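Local coordinates for receptor-like protein kinase ANXUR1 (Arabidopsis thaliana, PDB 6FIG), which probably acts as a cell-surface receptor kinase in plant reproduction, with a glycosylated, calcium-binding ectodomain built from two tandem malectin-like modules, at residues A15-K20 / S45-V50; T38-D43 / P82-G87; L75-F80 / Y121-Y126. One frame throughout, in Å; residues are numbered along the deposited sequence.

Interaction 1. Residues A15-K20 / S45-V50; sequences ADQDKK and SLLSTV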
loop_
_atom_site.group_PDB
_atom_site.type_symbol
_atom_site.label_atom_id
_atom_site.label_comp_id
_atom_site.label_asym_id
_atom_site.label_seq_id
_atom_site.Cartn_x
_atom_site.Cartn_y
_atom_site.Cartn_z
ATOM N N ALA A 15 -10.946 -10.336 -2.988
ATOM C CA ALA A 15 -9.518 -10.328 -2.643
ATOM C C ALA A 15 -8.911 -11.635 -3.072
ATOM O O ALA A 15 -9.557 -12.672 -2.976
ATOM C CB ALA A 15 -9.321 -10.120 -1.149
ATOM N N ASP A 16 -7.666 -11.591 -3.540
ATOM C CA ASP A 16 -6.965 -12.800 -4.004
ATOM C C ASP A 16 -6.126 -13.477 -2.890
ATOM O O ASP A 16 -6.175 -13.066 -1.727
ATOM C CB ASP A 16 -6.158 -12.505 -5.279
ATOM C CG ASP A 16 -4.968 -11.568 -5.055
ATOM O OD1 ASP A 16 -4.492 -11.444 -3.903
ATOM O OD2 ASP A 16 -4.522 -10.950 -6.058
ATOM N N GLN A 17 -5.373 -14.511 -3.260
ATOM C CA GLN A 17 -4.556 -15.301 -2.313
ATOM C C GLN A 17 -3.386 -14.515 -1.710
ATOM O O GLN A 17 -2.850 -14.900 -0.681
ATOM C CB GLN A 17 -4.028 -16.593 -2.985
ATOM C CG GLN A 17 -2.711 -16.494 -3.769
ATOM C CD GLN A 17 -2.679 -15.461 -4.904
ATOM O OE1 GLN A 17 -3.721 -14.988 -5.387
ATOM N NE2 GLN A 17 -1.472 -15.123 -5.349
ATOM N N ASP A 18 -2.993 -13.424 -2.362
ATOM C CA ASP A 18 -1.895 -12.582 -1.880
ATOM C C ASP A 18 -2.418 -11.290 -1.247
ATOM O O ASP A 18 -1.704 -10.280 -1.205
ATOM C CB ASP A 18 -0.952 -12.275 -3.039
ATOM C CG ASP A 18 0.425 -11.794 -2.579
ATOM O OD1 ASP A 18 0.896 -12.242 -1.504
ATOM O OD2 ASP A 18 1.020 -10.976 -3.311
ATOM N N LYS A 19 -3.679 -11.332 -0.808
ATOM C CA LYS A 19 -4.358 -10.254 -0.088
ATOM C C LYS A 19 -4.548 -8.942 -0.870
ATOM O O LYS A 19 -4.862 -7.915 -0.268
ATOM C CB LYS A 19 -3.683 -10.005 1.273
ATOM C CG LYS A 19 -3.688 -11.222 2.190
ATOM C CD LYS A 19 -3.356 -10.823 3.621
ATOM C CE LYS A 19 -2.818 -11.990 4.441
ATOM N NZ LYS A 19 -3.817 -13.085 4.580
ATOM N N LYS A 20 -4.406 -8.984 -2.191
ATOM C CA LYS A 20 -4.675 -7.822 -3.023
ATOM C C LYS A 20 -6.192 -7.627 -3.081
ATOM O O LYS A 20 -6.916 -8.598 -3.294
ATOM C CB LYS A 20 -4.143 -8.031 -4.433
ATOM C CG LYS A 20 -4.345 -6.856 -5.382
ATOM C CD LYS A 20 -3.746 -7.146 -6.753
ATOM C CE LYS A 20 -2.239 -6.945 -6.778
ATOM N NZ LYS A 20 -1.825 -5.546 -7.038
ATOM N N SER A 45 -4.025 -25.078 -11.576
ATOM C CA SER A 45 -2.884 -24.178 -11.462
ATOM C C SER A 45 -3.223 -22.750 -10.981
ATOM O O SER A 45 -2.308 -22.002 -10.636
ATOM C CB SER A 45 -2.155 -24.093 -12.806
ATOM O OG SER A 45 -2.907 -23.342 -13.742
ATOM N N LEU A 46 -4.504 -22.355 -10.987
ATOM C CA LEU A 46 -4.893 -21.020 -10.495
ATOM C C LEU A 46 -4.690 -20.905 -8.979
ATOM O O LEU A 46 -5.184 -21.729 -8.212
ATOM C CB LEU A 46 -6.353 -20.689 -10.842
ATOM C CG LEU A 46 -6.734 -20.464 -12.307
ATOM C CD1 LEU A 46 -8.243 -20.280 -12.404
ATOM C CD2 LEU A 46 -6.020 -19.267 -12.904
ATOM N N LEU A 47 -3.965 -19.867 -8.565
ATOM C CA LEU A 47 -3.709 -19.596 -7.149
ATOM C C LEU A 47 -4.954 -19.026 -6.482
ATOM O O LEU A 47 -5.185 -19.244 -5.284
ATOM C CB LEU A 47 -2.539 -18.617 -7.000
ATOM C CG LEU A 47 -1.217 -18.986 -7.692
ATOM C CD1 LEU A 47 -0.163 -17.901 -7.489
ATOM C CD2 LEU A 47 -0.722 -20.337 -7.192
ATOM N N SER A 48 -5.771 -18.325 -7.278
ATOM C CA SER A 48 -6.993 -17.683 -6.809
ATOM C C SER A 48 -8.074 -17.735 -7.884
ATOM O O SER A 48 -7.758 -17.833 -9.063
ATOM C CB SER A 48 -6.679 -16.222 -6.501
ATOM O OG SER A 48 -7.732 -15.605 -5.801
ATOM N N THR A 49 -9.331 -17.621 -7.473
ATOM C CA THR A 49 -10.426 -17.364 -8.422
ATOM C C THR A 49 -10.509 -15.862 -8.778
ATOM O O THR A 49 -11.279 -15.494 -9.662
ATOM C CB THR A 49 -11.800 -17.828 -7.899
ATOM O OG1 THR A 49 -12.165 -17.069 -6.742
ATOM C CG2 THR A 49 -11.817 -19.327 -7.560
ATOM N N VAL A 50 -9.728 -15.013 -8.089
ATOM C CA VAL A 50 -9.761 -13.554 -8.259
ATOM C C VAL A 50 -8.458 -13.104 -8.941
ATOM O O VAL A 50 -7.386 -13.391 -8.409
ATOM C CB VAL A 50 -9.852 -12.873 -6.870
ATOM C CG1 VAL A 50 -9.829 -11.354 -6.995
ATOM C CG2 VAL A 50 -11.095 -13.337 -6.106
HETATM O O HOH W 1 -4.820 -12.307 -8.298
#
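Q17 and L47 cross at a slant, the amide end of the glutamine lying against the leucine and the neighbouring serine. The chain of Q17 bends about its CB-CG bond (chi2 -57°), which lays its amide against L47 and S48 and splits it between them: OE1 comes within 3.4 Å of S48 CB, while NE2 lies 3.7 Å from L47 CD1. L47 CB packs against CG and CD of the same glutamine, at van der Waals distance. S48 turns its hydroxyl to D16: with OG anti to the backbone N (chi1 -168°), the oxygen rests 3.4 Å from D16 CA and touches D16 CB. The same OG accepts the amide of V50 at 3.1 Å, closing an ST turn. On the facing loop, D16 makes an Asx turn at the start of a type I beta turn running from D16 to K19, the connection between strands 14-15 and 21-24 of the malectin-like fold. D16 OD1 takes two backbone N-H groups, those of D18 and K20, which arrive from opposite faces of the carboxylate and so restrain its rotation. D16 OD2 accepts from W22 NE1 and from a water (2.6 Å) that also donates to V50 O (2.8 Å), making the polar bridge between the loops. V50 completes the contact with its branched end: CG2 lies 3.6 Å from A15 O, and CB packs against D16 CB. The calcium ion bound by P51 and other residues lies about 7 Å from the V50 side chain.

Interaction 2. Residues T38-D43 / P82-G87; sequences TATYQD and PSTYTG
A39 meets the Y85 ring at CE1, which lies 3.7 Å from A39 CB and 3.5 Å from A39 N; the ring also approaches the carbonyl carbon of T38. Y85 CG lies opposite its own carbonyl carbon and beside its own N (chi1 -65°), which sets the ring along A39. The alanine methyl also touches S83 OG at 3.8 Å. T40 CG2 lies 3.6 Å from T84 O, and its OG1 is near T84 CB. No direct hydrogen bond joins the two segments. A water supplies the polar link instead, donating to T38 O (2.8 Å) and accepting from T86 N (2.8 Å). Outside this first shell, the phenol of Y85 is fixed by Y81 O and N154 ND2, while A55 and I57 of strand 54-58 and A37 of strand 35-38 pack against its side chain. The hydroxyl of Y81 in turn bonds to Y41 O and D43 N, and A39 pairs with M53 through the backbone. N154 belongs to the calcium site, which is consistent with a second-shell role for Y85, in a contact between two loops that follow strands 35-38 and 73-80 at one end of a malectin-like beta-sandwich.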
loop_
_atom_site.group_PDB
_atom_site.type_symbol
_atom_site.label_atom_id
_atom_site.label_comp_id
_atom_site.label_asym_id
_atom_site.label_seq_id
_atom_site.Cartn_x
_atom_site.Cartn_y
_atom_site.Cartn_z
ATOM N N THR A 38 -18.813 -15.867 -16.198
ATOM C CA THR A 38 -18.016 -16.676 -15.295
ATOM C C THR A 38 -17.470 -17.867 -16.069
ATOM O O THR A 38 -18.205 -18.509 -16.842
ATOM C CB THR A 38 -18.849 -17.139 -14.088
ATOM O OG1 THR A 38 -19.525 -16.001 -13.529
ATOM C CG2 THR A 38 -17.954 -17.775 -13.016
ATOM N N ALA A 39 -16.189 -18.163 -15.855
ATOM C CA ALA A 39 -15.534 -19.290 -16.518
ATOM C C ALA A 39 -16.184 -20.607 -16.095
ATOM O O ALA A 39 -16.563 -20.756 -14.936
ATOM C CB ALA A 39 -14.062 -19.329 -16.186
ATOM N N THR A 40 -16.301 -21.543 -17.036
ATOM C CA THR A 40 -16.911 -22.860 -16.767
ATOM C C THR A 40 -16.028 -23.792 -15.922
ATOM O O THR A 40 -16.539 -24.724 -15.298
ATOM C CB THR A 40 -17.250 -23.619 -18.077
ATOM O OG1 THR A 40 -16.081 -23.681 -18.911
ATOM C CG2 THR A 40 -18.371 -22.929 -18.826
ATOM N N TYR A 41 -14.719 -23.548 -15.923
ATOM C CA TYR A 41 -13.741 -24.477 -15.356
ATOM C C TYR A 41 -12.683 -23.697 -14.571
ATOM O O TYR A 41 -12.238 -22.638 -15.026
ATOM C CB TYR A 41 -13.127 -25.291 -16.505
ATOM C CG TYR A 41 -11.955 -26.163 -16.137
ATOM C CD1 TYR A 41 -12.103 -27.252 -15.270
ATOM C CD2 TYR A 41 -10.688 -25.907 -16.669
ATOM C CE1 TYR A 41 -11.006 -28.047 -14.936
ATOM C CE2 TYR A 41 -9.599 -26.691 -16.346
ATOM C CZ TYR A 41 -9.756 -27.759 -15.487
ATOM O OH TYR A 41 -8.646 -28.512 -15.190
ATOM N N GLN A 42 -12.345 -24.201 -13.380
ATOM C CA GLN A 42 -11.277 -23.672 -12.545
ATOM C C GLN A 42 -10.049 -24.560 -12.711
ATOM O O GLN A 42 -9.988 -25.653 -12.154
ATOM C CB GLN A 42 -11.702 -23.596 -11.068
ATOM C CG GLN A 42 -10.565 -23.155 -10.149
ATOM C CD GLN A 42 -10.967 -22.787 -8.728
ATOM O OE1 GLN A 42 -12.144 -22.748 -8.377
ATOM N NE2 GLN A 42 -9.959 -22.502 -7.897
ATOM N N ASP A 43 -9.080 -24.089 -13.486
ATOM C CA ASP A 43 -7.818 -24.803 -13.679
ATOM C C ASP A 43 -7.089 -24.976 -12.329
ATOM O O ASP A 43 -6.977 -24.015 -11.572
ATOM C CB ASP A 43 -6.932 -24.044 -14.670
ATOM C CG ASP A 43 -5.841 -24.907 -15.256
ATOM O OD1 ASP A 43 -4.846 -25.180 -14.557
ATOM O OD2 ASP A 43 -5.976 -25.293 -16.432
ATOM N N PRO A 82 -8.074 -17.708 -20.445
ATOM C CA PRO A 82 -8.883 -18.271 -21.526
ATOM C C PRO A 82 -9.694 -19.468 -21.052
ATOM O O PRO A 82 -9.157 -20.375 -20.423
ATOM C CB PRO A 82 -7.856 -18.666 -22.596
ATOM C CG PRO A 82 -6.539 -18.683 -21.921
ATOM C CD PRO A 82 -6.629 -17.773 -20.739
ATOM N N SER A 83 -10.990 -19.437 -21.347
ATOM C CA SER A 83 -11.936 -20.499 -20.977
ATOM C C SER A 83 -13.206 -20.288 -21.792
ATOM O O SER A 83 -13.277 -19.367 -22.607
ATOM C CB SER A 83 -12.265 -20.436 -19.482
ATOM O OG SER A 83 -13.069 -21.532 -19.075
ATOM N N THR A 84 -14.204 -21.130 -21.575
ATOM C CA THR A 84 -15.485 -20.951 -22.250
ATOM C C THR A 84 -16.308 -19.955 -21.440
ATOM O O THR A 84 -16.596 -20.181 -20.266
ATOM C CB THR A 84 -16.224 -22.283 -22.442
ATOM O OG1 THR A 84 -15.387 -23.163 -23.200
ATOM C CG2 THR A 84 -17.543 -22.086 -23.201
ATOM N N TYR A 85 -16.643 -18.835 -22.077
ATOM C CA TYR A 85 -17.486 -17.801 -21.492
ATOM C C TYR A 85 -18.735 -17.685 -22.353
ATOM O O TYR A 85 -18.617 -17.547 -23.577
ATOM C CB TYR A 85 -16.753 -16.483 -21.508
ATOM C CG TYR A 85 -15.517 -16.465 -20.636
ATOM C CD1 TYR A 85 -15.629 -16.427 -19.244
ATOM C CD2 TYR A 85 -14.254 -16.449 -21.196
ATOM C CE1 TYR A 85 -14.513 -16.396 -18.436
ATOM C CE2 TYR A 85 -13.115 -16.411 -20.395
ATOM C CZ TYR A 85 -13.253 -16.383 -19.017
ATOM O OH TYR A 85 -12.117 -16.325 -18.227
ATOM N N THR A 86 -19.903 -17.743 -21.705
ATOM C CA THR A 86 -21.224 -17.573 -22.354
ATOM C C THR A 86 -21.378 -18.385 -23.650
ATOM O O THR A 86 -21.932 -17.905 -24.644
ATOM C CB THR A 86 -21.533 -16.071 -22.567
ATOM O OG1 THR A 86 -20.526 -15.456 -23.389
ATOM C CG2 THR A 86 -21.527 -15.354 -21.219
ATOM N N GLY A 87 -20.886 -19.625 -23.618
ATOM C CA GLY A 87 -20.941 -20.530 -24.768
ATOM C C GLY A 87 -20.022 -20.223 -25.945
ATOM O O GLY A 87 -20.069 -20.929 -26.950
HETATM O O HOH W 2 -20.005 -18.421 -18.968
#

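Interaction 3. Residues L75-F80 / Y121-Y126; sequences LLRLYF and YLVKEY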
loop_
_atom_site.group_PDB
_atom_site.type_symbol
_atom_site.label_atom_id
_atom_site.label_comp_id
_atom_site.label_asym_id
_atom_site.label_seq_id
_atom_site.Cartn_x
_atom_site.Cartn_y
_atom_site.Cartn_z
ATOM N N LEU A 75 2.113 1.721 -14.220
ATOM C CA LEU A 75 2.020 0.323 -14.566
ATOM C C LEU A 75 0.588 0.001 -14.956
ATOM O O LEU A 75 -0.366 0.443 -14.289
ATOM C CB LEU A 75 2.389 -0.590 -13.406
ATOM C CG LEU A 75 3.822 -0.767 -13.046
ATOM C CD1 LEU A 75 3.984 -1.658 -11.824
ATOM C CD2 LEU A 75 4.663 -1.301 -14.204
ATOM N N LEU A 76 0.435 -0.732 -16.047
ATOM C CA LEU A 76 -0.855 -1.249 -16.484
ATOM C C LEU A 76 -0.710 -2.735 -16.572
ATOM O O LEU A 76 0.200 -3.230 -17.274
ATOM C CB LEU A 76 -1.252 -0.672 -17.836
ATOM C CG LEU A 76 -2.441 -1.325 -18.542
ATOM C CD1 LEU A 76 -3.739 -1.066 -17.780
ATOM C CD2 LEU A 76 -2.585 -0.793 -19.960
ATOM N N ARG A 77 -1.578 -3.479 -15.901
ATOM C CA ARG A 77 -1.622 -4.912 -16.031
ATOM C C ARG A 77 -2.957 -5.375 -16.574
ATOM O O ARG A 77 -3.997 -4.874 -16.150
ATOM C CB ARG A 77 -1.419 -5.611 -14.697
ATOM C CG ARG A 77 -0.044 -5.386 -14.122
ATOM C CD ARG A 77 0.113 -6.037 -12.780
ATOM N NE ARG A 77 1.418 -5.692 -12.232
ATOM C CZ ARG A 77 1.667 -5.396 -10.962
ATOM N NH1 ARG A 77 0.721 -5.385 -10.039
ATOM N NH2 ARG A 77 2.903 -5.064 -10.610
ATOM N N LEU A 78 -2.895 -6.345 -17.463
ATOM C CA LEU A 78 -4.071 -6.964 -18.061
ATOM C C LEU A 78 -4.011 -8.454 -17.747
ATOM O O LEU A 78 -3.011 -9.121 -18.054
ATOM C CB LEU A 78 -4.075 -6.748 -19.570
ATOM C CG LEU A 78 -3.995 -5.284 -20.014
ATOM C CD1 LEU A 78 -3.938 -5.202 -21.511
ATOM C CD2 LEU A 78 -5.170 -4.461 -19.494
ATOM N N TYR A 79 -5.070 -8.966 -17.119
ATOM C CA TYR A 79 -5.160 -10.364 -16.680
ATOM C C TYR A 79 -6.113 -11.117 -17.597
ATOM O O TYR A 79 -7.252 -10.672 -17.802
ATOM C CB TYR A 79 -5.697 -10.454 -15.246
ATOM C CG TYR A 79 -4.778 -9.899 -14.168
ATOM C CD1 TYR A 79 -4.504 -8.540 -14.066
ATOM C CD2 TYR A 79 -4.187 -10.755 -13.236
ATOM C CE1 TYR A 79 -3.651 -8.043 -13.085
ATOM C CE2 TYR A 79 -3.346 -10.272 -12.235
ATOM C CZ TYR A 79 -3.086 -8.918 -12.158
ATOM O OH TYR A 79 -2.245 -8.475 -11.155
ATOM N N PHE A 80 -5.663 -12.259 -18.100
ATOM C CA PHE A 80 -6.456 -13.088 -18.991
ATOM C C PHE A 80 -6.470 -14.545 -18.542
ATOM O O PHE A 80 -5.428 -15.111 -18.208
ATOM C CB PHE A 80 -5.866 -13.031 -20.389
ATOM C CG PHE A 80 -5.808 -11.654 -20.978
ATOM C CD1 PHE A 80 -6.949 -11.043 -21.446
ATOM C CD2 PHE A 80 -4.590 -10.963 -21.063
ATOM C CE1 PHE A 80 -6.884 -9.772 -22.003
ATOM C CE2 PHE A 80 -4.528 -9.700 -21.618
ATOM C CZ PHE A 80 -5.674 -9.103 -22.095
ATOM N N TYR A 121 -3.156 -19.095 -17.404
ATOM C CA TYR A 121 -3.494 -17.668 -17.287
ATOM C C TYR A 121 -2.298 -16.805 -17.702
ATOM O O TYR A 121 -1.167 -17.289 -17.739
ATOM C CB TYR A 121 -3.918 -17.348 -15.847
ATOM C CG TYR A 121 -2.836 -17.625 -14.836
ATOM C CD1 TYR A 121 -2.647 -18.906 -14.326
ATOM C CD2 TYR A 121 -1.970 -16.620 -14.425
ATOM C CE1 TYR A 121 -1.637 -19.173 -13.417
ATOM C CE2 TYR A 121 -0.951 -16.877 -13.516
ATOM C CZ TYR A 121 -0.796 -18.154 -13.019
ATOM O OH TYR A 121 0.208 -18.425 -12.115
ATOM N N LEU A 122 -2.558 -15.539 -18.015
ATOM C CA LEU A 122 -1.523 -14.579 -18.436
ATOM C C LEU A 122 -1.717 -13.272 -17.701
ATOM O O LEU A 122 -2.852 -12.849 -17.473
ATOM C CB LEU A 122 -1.634 -14.249 -19.935
ATOM C CG LEU A 122 -1.637 -15.394 -20.932
ATOM C CD1 LEU A 122 -2.008 -14.894 -22.317
ATOM C CD2 LEU A 122 -0.299 -16.111 -20.968
ATOM N N VAL A 123 -0.606 -12.616 -17.359
ATOM C CA VAL A 123 -0.630 -11.244 -16.897
ATOM C C VAL A 123 0.328 -10.465 -17.805
ATOM O O VAL A 123 1.544 -10.724 -17.821
ATOM C CB VAL A 123 -0.203 -11.078 -15.430
ATOM C CG1 VAL A 123 -0.395 -9.633 -14.986
ATOM C CG2 VAL A 123 -0.950 -12.052 -14.522
ATOM N N LYS A 124 -0.214 -9.556 -18.592
ATOM C CA LYS A 124 0.568 -8.673 -19.428
ATOM C C LYS A 124 0.795 -7.411 -18.619
ATOM O O LYS A 124 -0.146 -6.854 -18.077
ATOM C CB LYS A 124 -0.162 -8.325 -20.727
ATOM C CG LYS A 124 -0.534 -9.499 -21.614
ATOM C CD LYS A 124 0.646 -10.095 -22.329
ATOM C CE LYS A 124 0.141 -11.071 -23.386
ATOM N NZ LYS A 124 1.202 -11.651 -24.226
ATOM N N GLU A 125 2.041 -6.938 -18.517
ATOM C CA GLU A 125 2.343 -5.767 -17.737
ATOM C C GLU A 125 3.114 -4.777 -18.584
ATOM O O GLU A 125 4.103 -5.168 -19.259
ATOM C CB GLU A 125 3.179 -6.132 -16.508
ATOM C CG GLU A 125 3.550 -4.944 -15.639
ATOM C CD GLU A 125 4.427 -5.319 -14.472
ATOM O OE1 GLU A 125 5.644 -5.224 -14.647
ATOM O OE2 GLU A 125 3.923 -5.678 -13.385
ATOM N N TYR A 126 2.709 -3.522 -18.506
ATOM C CA TYR A 126 3.288 -2.435 -19.269
ATOM C C TYR A 126 3.626 -1.290 -18.343
ATOM O O TYR A 126 2.969 -1.095 -17.328
ATOM C CB TYR A 126 2.312 -1.972 -20.350
ATOM C CG TYR A 126 1.843 -3.090 -21.206
ATOM C CD1 TYR A 126 2.584 -3.504 -22.328
ATOM C CD2 TYR A 126 0.679 -3.784 -20.910
ATOM C CE1 TYR A 126 2.173 -4.565 -23.101
ATOM C CE2 TYR A 126 0.259 -4.845 -21.672
ATOM C CZ TYR A 126 1.005 -5.241 -22.771
ATOM O OH TYR A 126 0.617 -6.310 -23.518
#
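R77 and E125, a non-hydrogen-bonded pair of two antiparallel strands, run side by side, pointing the same way. R77 CB lies 3.8 Å from K124 O, and the chain stays extended from CG to NE (chi2 178°, chi3 -175°): CG touches E125 CG at 3.9 Å, and CD nears E125 OE2. NE then donates to OE2 at 2.8 Å, using the oxygen's anti lone pair, and NH2 reaches the same atom at 3.0 Å, nearly along its C-O axis. Both bonds lie in the guanidinium plane, which is turned 31° from the carboxylate. Beyond the pair, NH1 binds E157 and T208, NH2 also meets L207 O, and E125 OE1 is held by S187 and R190. On the same face V123 CG1 sits over the centre of the Y79 ring, 4.0 Å from its centroid, a CH-pi contact; Y79 OH bonds to E157. The opposite face carries F80, whose ring edge meets K124 CG at 4.0 Å. Six backbone hydrogen bonds, including L78 N to K124 O at 2.9 Å, tie strands 75-80 and 122-126. With R77 and E125 both buried, their salt bridge is part of a wider ionic network with E157 and R190 that would probably favour the charged forms of both.

Overall arrangement
All three contacts lie in the N-terminal part of the ectodomain, on the malectin-like fold. Interaction 3, about 10 Å from the chain centre, is strand pairing within a sheet; interactions 1 and 2 join loops farther out, their centres about 17 Å apart and 15 and 19 Å from that of interaction 3. Along the chain both segments of interaction 1 precede those of interaction 3, whereas interaction 2 alternates with both. T49 CG2 touches Q42 OE1 (3.5 Å) between interactions 1 and 2, and L46 CD2 packs on Y121 CD1 (3.7 Å) between 1 and 3. Each contact brings a side chain to about 7 Å from a bound calcium ion, placing all three near bound calcium.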